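Local coordinates for protein DNA-entry nuclease inhibitor (Bacillus subtilis subsp. subtilis, PDB 4MQD) that inhibits the DNA-degrading activity of the DNA-entry nuclease and plays a role in the competence of cells to be transformed, at residues I90-E93 against R99-F102. Sequence-based numbering, arbitrary orientation.
Sequences IHIE and RLSF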
loop_
_atom_site.group_PDB
_atom_site.type_symbol
_atom_site.label_atom_id
_atom_site.label_comp_id
_atom_site.label_asym_id
_atom_site.label_seq_id
_atom_site.Cartn_x
_atom_site.Cartn_y
_atom_site.Cartn_z
ATOM N N ILE A 90 -9.110 -14.490 19.050
ATOM C CA ILE A 90 -8.787 -15.404 17.952
ATOM C C ILE A 90 -7.344 -15.886 18.058
ATOM O O ILE A 90 -6.557 -15.340 18.830
ATOM C CB ILE A 90 -8.971 -14.737 16.573
ATOM C CG1 ILE A 90 -8.087 -13.490 16.447
ATOM C CG2 ILE A 90 -10.431 -14.381 16.346
ATOM C CD1 ILE A 90 -7.918 -13.000 15.027
ATOM N N HIS A 91 -7.009 -16.909 17.276
ATOM C CA HIS A 91 -5.632 -17.380 17.155
ATOM C C HIS A 91 -5.187 -17.357 15.702
ATOM O O HIS A 91 -6.009 -17.429 14.789
ATOM C CB HIS A 91 -5.487 -18.807 17.681
ATOM C CG HIS A 91 -5.770 -18.952 19.143
ATOM N ND1 HIS A 91 -5.060 -18.275 20.110
ATOM C CD2 HIS A 91 -6.673 -19.715 19.802
ATOM C CE1 HIS A 91 -5.523 -18.605 21.304
ATOM N NE2 HIS A 91 -6.501 -19.478 21.143
ATOM N N ILE A 92 -3.878 -17.249 15.500
ATOM C CA ILE A 92 -3.269 -17.446 14.190
ATOM C C ILE A 92 -2.118 -18.425 14.365
ATOM O O ILE A 92 -1.335 -18.307 15.309
ATOM C CB ILE A 92 -2.765 -16.127 13.572
ATOM C CG1 ILE A 92 -3.929 -15.138 13.431
ATOM C CG2 ILE A 92 -2.103 -16.396 12.226
ATOM C CD1 ILE A 92 -3.563 -13.817 12.785
ATOM N N GLU A 93 -2.027 -19.397 13.464
ATOM C CA GLU A 93 -1.059 -20.476 13.606
ATOM C C GLU A 93 -0.843 -21.215 12.288
ATOM O O GLU A 93 -1.767 -21.360 11.486
ATOM C CB GLU A 93 -1.541 -21.464 14.678
ATOM C CG GLU A 93 -0.475 -22.440 15.154
ATOM C CD GLU A 93 -0.962 -23.382 16.240
ATOM O OE1 GLU A 93 -1.992 -23.093 16.886
ATOM O OE2 GLU A 93 -0.303 -24.423 16.448
ATOM N N ARG A 99 1.643 -20.585 18.592
ATOM C CA ARG A 99 0.263 -20.125 18.514
ATOM C C ARG A 99 0.203 -18.641 18.856
ATOM O O ARG A 99 0.541 -18.240 19.969
ATOM C CB ARG A 99 -0.637 -20.920 19.461
ATOM C CG ARG A 99 -2.086 -20.453 19.456
ATOM C CD ARG A 99 -2.989 -21.358 20.276
ATOM N NE ARG A 99 -3.403 -22.548 19.534
ATOM C CZ ARG A 99 -4.404 -23.352 19.892
ATOM N NH1 ARG A 99 -5.114 -23.106 20.988
ATOM N NH2 ARG A 99 -4.703 -24.410 19.145
ATOM N N LEU A 100 -0.216 -17.830 17.889
ATOM C CA LEU A 100 -0.417 -16.404 18.117
ATOM C C LEU A 100 -1.831 -16.176 18.637
ATOM O O LEU A 100 -2.738 -16.953 18.337
ATOM C CB LEU A 100 -0.201 -15.614 16.826
ATOM C CG LEU A 100 1.115 -15.873 16.085
ATOM C CD1 LEU A 100 1.197 -14.999 14.846
ATOM C CD2 LEU A 100 2.315 -15.633 16.987
ATOM N N SER A 101 -2.005 -15.117 19.422
ATOM C CA SER A 101 -3.312 -14.754 19.962
ATOM C C SER A 101 -3.562 -13.263 19.796
ATOM O O SER A 101 -2.650 -12.453 19.960
ATOM C CB SER A 101 -3.401 -15.133 21.438
ATOM O OG SER A 101 -3.259 -16.530 21.602
ATOM N N PHE A 102 -4.802 -12.913 19.463
ATOM C CA PHE A 102 -5.191 -11.522 19.255
ATOM C C PHE A 102 -6.556 -11.273 19.884
ATOM O O PHE A 102 -7.520 -11.984 19.593
ATOM C CB PHE A 102 -5.229 -11.202 17.759
ATOM C CG PHE A 102 -3.927 -11.464 17.053
ATOM C CD1 PHE A 102 -3.661 -12.707 16.493
ATOM C CD2 PHE A 102 -2.963 -10.471 16.960
ATOM C CE1 PHE A 102 -2.459 -12.951 15.848
ATOM C CE2 PHE A 102 -1.760 -10.709 16.316
ATOM C CZ PHE A 102 -1.508 -11.949 15.758
#
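An antiparallel β-hairpin joins strand 90-93 to strand 100-102, with I90–F102 and I92–L100 as hydrogen-bonded pairs and H91–S101 as the non-hydrogen-bonded pair. I90 N donates a hydrogen bond to F102 O (3.0 Å), F102 N returns one to I90 O (3.1 Å), and L100 N donates to I92 O (2.9 Å). L100 O accepts twice, I92 N and H91 ND1 (3.2 Å) coming from opposite faces of its carbonyl plane, and lies close to the imidazole plane at the ring's edge. A weak, bent bond (122° at the hydrogen) runs from H91 ND1 to S101 OG. With CG beside the backbone N (chi1 -64°), H91 turns ND1 toward strand 100-102; R99 CD makes a CH-pi contact over one ring face, 3.8 Å from the centroid. R99 then bends at chi3, and its NE meets E93 OE1 almost straight (174°) in a salt bridge within the guanidinium plane. Replacing H91 by an alanine would probably leave L100 O with one donor among these strands and R99 CD without its flat surface. On the other face, I92 CD1 packs 3.4 Å from F102 CE1; F64 and W8 also meet the F102 ring. Such alternation typifies an amphipathic β-hairpin bordering an antiparallel sheet.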